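Local coordinates for hypothetical protein Atu0120 (Agrobacterium tumefaciens, PDB 2I6H) that is of unknown function and belongs to the DUF924 family of bacterial proteins, with an all-helical fold, at residues P43-F47 / D48-A52; L131-F134 / F135-F139. All blocks are in the same frame, centred on the assembly; numbering follows the deposited sequence. Where two conformers were deposited one is given.

How the contacts relate
Along the chain, contact 1 comes first: residues 43-47 and 48-52 are continuous and close a short turn that leads from helix 43-46 into the long helix 51-69. Helices 80-97, 108-120 and 123-126 follow before contact 2, where residues 131-134 run straight on into 135-139 and join helix 129-132 to helix 137-140. The two contacts are therefore in series, neither nesting nor crossing. Their centres are about 17 Å apart, yet they meet through large apolar side chains: Trp46 packs edge-to-face with Phe134 and also touches Leu131, and Phe47 leans on Phe134. The surface turn at 47-50 is thus tied to the buried link between helix 129-132 and helix 137-140.

Contact 1: P43-F47 / D48-A52; sequences PDKWF and DKDAA
Lys45 bends at chi2 (-55°), which swings its chain so that CE comes 3.6 Å from Asp50 OD2, and a second bend at chi4 (-58°) turns the ammonium back to Asp44. There Lys45 NZ forms a salt bridge with Asp44 OD2 at 2.9 Å; a long flexible lysine suits a place where its methylenes brush one carboxylate and its charge pairs with another. Asp50 is the N-cap of the next helix: its OD1 accepts from Ala52 N at 3.2 Å, the donor standing well above the carboxylate plane, and its OD2 bonds weakly to Phe53 N. Phe47 N still bonds to Pro43 O, but Phe47 is the first residue to leave helical phi/psi. Two waters bridge the turn. One links Asp44 O (2.8 Å) to Asp48 OD2 (2.6 Å), and aspartate suits the place because its carboxylate can take the water's bond; the other joins Lys45 O (2.8 Å) to Asp48 O (2.6 Å). Trp46 stacks on Trp38 of helix 29-41 and hydrogen-bonds through NE1 to Trp38 O, while Pro43, Asp44, Phe47 and Asp48 meet the second subunit at Leu161, His164 and Glu168 of its helix 160-176.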
# COMPACT_ATOMS: atom_id res chain seq x y z
N PRO A 43 -10.22 -5.00 1.77
CA PRO A 43 -8.99 -4.25 2.08
C PRO A 43 -9.26 -3.03 2.95
O PRO A 43 -8.36 -2.62 3.68
CB PRO A 43 -8.41 -3.89 0.70
CG PRO A 43 -9.62 -3.98 -0.26
CD PRO A 43 -10.44 -5.12 0.32
N ASP A 44 -10.49 -2.51 2.92
CA ASP A 44 -10.92 -1.46 3.85
C ASP A 44 -10.60 -1.86 5.30
O ASP A 44 -10.13 -1.03 6.12
CB ASP A 44 -12.42 -1.24 3.70
CG ASP A 44 -12.96 -0.25 4.74
OD1 ASP A 44 -12.34 0.83 4.89
OD2 ASP A 44 -13.97 -0.58 5.40
N LYS A 45 -10.80 -3.13 5.61
CA LYS A 45 -10.52 -3.62 6.97
C LYS A 45 -9.14 -4.26 7.08
O LYS A 45 -8.53 -4.20 8.15
CB LYS A 45 -11.58 -4.60 7.48
CG LYS A 45 -13.03 -4.09 7.49
CD LYS A 45 -13.16 -2.80 8.27
CE LYS A 45 -14.61 -2.42 8.53
NZ LYS A 45 -15.33 -2.29 7.25
N TRP A 46 -8.65 -4.89 6.01
CA TRP A 46 -7.33 -5.54 6.10
C TRP A 46 -6.23 -4.53 6.38
O TRP A 46 -5.29 -4.85 7.10
CB TRP A 46 -6.95 -6.30 4.80
CG TRP A 46 -7.99 -7.19 4.26
CD1 TRP A 46 -9.05 -7.75 4.94
CD2 TRP A 46 -8.10 -7.64 2.91
NE1 TRP A 46 -9.78 -8.51 4.10
CE2 TRP A 46 -9.24 -8.47 2.84
CE3 TRP A 46 -7.35 -7.42 1.76
CZ2 TRP A 46 -9.64 -9.10 1.65
CZ3 TRP A 46 -7.75 -8.05 0.55
CH2 TRP A 46 -8.89 -8.87 0.52
N PHE A 47 -6.34 -3.33 5.81
CA PHE A 47 -5.19 -2.41 5.74
C PHE A 47 -5.37 -1.07 6.48
O PHE A 47 -4.58 -0.14 6.26
CB PHE A 47 -4.79 -2.13 4.27
CG PHE A 47 -4.53 -3.38 3.45
CD1 PHE A 47 -3.61 -4.35 3.88
CD2 PHE A 47 -5.21 -3.58 2.27
CE1 PHE A 47 -3.38 -5.52 3.11
CE2 PHE A 47 -4.99 -4.73 1.50
CZ PHE A 47 -4.05 -5.71 1.93
N ASP A 48 -6.39 -0.95 7.31
CA ASP A 48 -6.65 0.30 8.02
C ASP A 48 -7.24 -0.03 9.37
O ASP A 48 -8.36 -0.58 9.45
CB ASP A 48 -7.61 1.17 7.19
CG ASP A 48 -8.18 2.32 7.98
OD1 ASP A 48 -7.40 3.01 8.67
OD2 ASP A 48 -9.42 2.52 7.91
N LYS A 49 -6.51 0.32 10.43
CA LYS A 49 -6.89 0.04 11.82
C LYS A 49 -8.33 0.47 12.20
O LYS A 49 -8.75 1.59 11.90
CB LYS A 49 -5.85 0.67 12.75
CG LYS A 49 -5.99 0.35 14.22
CD LYS A 49 -5.01 1.21 15.03
CE LYS A 49 -5.50 1.45 16.45
NZ LYS A 49 -5.48 0.20 17.28
N ASP A 50 -9.07 -0.43 12.84
CA ASP A 50 -10.46 -0.18 13.22
C ASP A 50 -10.77 -1.11 14.37
O ASP A 50 -10.78 -2.34 14.19
CB ASP A 50 -11.41 -0.46 12.03
CG ASP A 50 -12.90 -0.43 12.43
OD1 ASP A 50 -13.26 0.22 13.43
OD2 ASP A 50 -13.73 -1.06 11.73
N ALA A 51 -11.04 -0.54 15.54
CA ALA A 51 -11.29 -1.36 16.73
C ALA A 51 -12.56 -2.22 16.62
O ALA A 51 -12.61 -3.30 17.23
CB ALA A 51 -11.30 -0.52 18.01
N ALA A 52 -13.57 -1.76 15.88
CA ALA A 52 -14.80 -2.55 15.71
C ALA A 52 -14.45 -3.82 14.92
O ALA A 52 -14.95 -4.92 15.22
CB ALA A 52 -15.88 -1.71 14.92
O HOH W 1 -11.17 0.57 8.21
O HOH W 2 -9.68 -2.72 10.18

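Contact 2: L131-F134 / F135-F139; sequences LRVF and FYLPF
Phe135 N bonds to Arg132 O at 3.0 Å, the first of three backbone hydrogen bonds that bend the chain into tight successive turns. Val133 O is gripped twice, by Tyr136 N and by Leu137 N, both at 2.9 Å; the leucine N-H arrives almost in line with the carbonyl (C=O...N 171°), whereas the tyrosine N-H comes from well above the carbonyl plane. Pro138 has no N-H to offer, and its CD instead rests 3.4 Å from Phe134 O.

The aromatic contacts gather round the same Arg132 carbonyl. Its oxygen sits over the centre of one face of the Tyr136 ring and also lies at the edge of the Phe135 ring, near its plane, where ring hydrogens point. The mixture of i+3 to i bonds (from Phe135 and Tyr136) with an i+4 to i bond (from Leu137) makes this a compact link between helix 129-132 and helix 137-140, buried in the all-helical fold among helices 80-97, 108-120 and 145-155.

Alongside Tyr136 runs the aliphatic part of Arg132, whose CG is anti to the backbone N (chi1 -160°) and lies close to Tyr136 OH, at 3.2 Å. Their polar ends find partners on and just after helix 123-126: Tyr136 OH bonds to Asp124 OD2, Arg132 NE to Asp124 O and Arg132 NH2 to Val127 O; the long arginine side chain reaches these carbonyls, and two of its nitrogens are held.

Purely apolar packing centres on Leu137, whose branches divide the work. Its CG meets Val133 CG2 at 4.0 Å, with CD2 close by the same methyl, and its CD1 lies 3.7 Å from Phe134 CD1, the leucine and phenylalanine side chains pointing the same way. The Phe134 ring in turn packs edge-to-face with Trp38 and touches Leu84.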
# COMPACT_ATOMS: atom_id res chain seq x y z
N LEU A 131 -5.66 -11.80 -2.62
CA LEU A 131 -5.46 -12.55 -1.36
C LEU A 131 -4.07 -13.15 -1.21
O LEU A 131 -3.69 -13.62 -0.15
CB LEU A 131 -6.53 -13.64 -1.22
CG LEU A 131 -7.98 -13.15 -1.06
CD1 LEU A 131 -8.90 -14.34 -1.24
CD2 LEU A 131 -8.23 -12.42 0.29
N ARG A 132 -3.33 -13.17 -2.30
CA ARG A 132 -2.01 -13.81 -2.32
C ARG A 132 -1.05 -13.29 -1.25
O ARG A 132 -0.28 -14.07 -0.65
CB ARG A 132 -1.44 -13.56 -3.73
CG ARG A 132 -0.36 -14.44 -4.14
CD ARG A 132 -0.36 -14.53 -5.72
NE ARG A 132 -1.51 -15.24 -6.30
CZ ARG A 132 -1.93 -15.09 -7.56
NH1 ARG A 132 -1.30 -14.25 -8.37
NH2 ARG A 132 -2.95 -15.78 -8.03
N VAL A 133 -1.06 -11.97 -1.03
CA VAL A 133 -0.13 -11.35 -0.08
C VAL A 133 -0.21 -11.96 1.34
O VAL A 133 0.76 -11.91 2.10
CB VAL A 133 -0.27 -9.81 -0.05
CG1 VAL A 133 -1.57 -9.42 0.58
CG2 VAL A 133 0.98 -9.17 0.68
N PHE A 134 -1.38 -12.48 1.71
CA PHE A 134 -1.50 -13.11 3.06
C PHE A 134 -0.62 -14.34 3.31
O PHE A 134 -0.31 -14.66 4.48
CB PHE A 134 -2.98 -13.27 3.44
CG PHE A 134 -3.67 -11.94 3.42
CD1 PHE A 134 -3.40 -11.02 4.43
CD2 PHE A 134 -4.45 -11.54 2.31
CE1 PHE A 134 -3.95 -9.73 4.42
CE2 PHE A 134 -5.02 -10.21 2.27
CZ PHE A 134 -4.75 -9.32 3.34
N PHE A 135 -0.20 -15.03 2.23
CA PHE A 135 0.79 -16.10 2.32
C PHE A 135 2.22 -15.53 2.47
O PHE A 135 3.14 -16.26 2.83
CB PHE A 135 0.74 -17.00 1.06
CG PHE A 135 -0.48 -17.85 0.99
CD1 PHE A 135 -0.58 -19.02 1.75
CD2 PHE A 135 -1.56 -17.48 0.18
CE1 PHE A 135 -1.76 -19.84 1.70
CE2 PHE A 135 -2.72 -18.30 0.09
CZ PHE A 135 -2.82 -19.49 0.88
N TYR A 136 2.41 -14.24 2.19
CA TYR A 136 3.79 -13.65 2.14
C TYR A 136 4.08 -12.81 3.38
O TYR A 136 5.24 -12.65 3.79
CB TYR A 136 3.93 -12.80 0.87
CG TYR A 136 3.58 -13.54 -0.42
CD1 TYR A 136 3.65 -14.95 -0.51
CD2 TYR A 136 3.21 -12.81 -1.57
CE1 TYR A 136 3.33 -15.60 -1.74
CE2 TYR A 136 2.89 -13.44 -2.78
CZ TYR A 136 2.96 -14.82 -2.85
OH TYR A 136 2.65 -15.45 -4.05
N LEU A 137 3.02 -12.25 3.96
CA LEU A 137 3.18 -11.39 5.13
C LEU A 137 3.96 -12.06 6.29
O LEU A 137 4.72 -11.36 6.98
CB LEU A 137 1.83 -10.81 5.60
CG LEU A 137 1.22 -9.80 4.60
CD1 LEU A 137 -0.18 -9.40 5.08
CD2 LEU A 137 2.12 -8.56 4.53
N PRO A 138 3.76 -13.39 6.54
CA PRO A 138 4.57 -14.02 7.61
C PRO A 138 6.08 -13.82 7.37
O PRO A 138 6.84 -13.68 8.32
CB PRO A 138 4.14 -15.50 7.57
CG PRO A 138 2.71 -15.44 7.10
CD PRO A 138 2.78 -14.34 5.98
N PHE A 139 6.50 -13.77 6.10
CA PHE A 139 7.93 -13.57 5.81
C PHE A 139 8.34 -12.11 6.13
O PHE A 139 9.40 -11.89 6.71
CB PHE A 139 8.26 -14.00 4.39
CG PHE A 139 7.96 -15.46 4.15
CD1 PHE A 139 8.80 -16.44 4.70
CD2 PHE A 139 6.81 -15.84 3.45
CE1 PHE A 139 8.54 -17.83 4.49
CE2 PHE A 139 6.52 -17.22 3.25
CZ PHE A 139 7.39 -18.20 3.78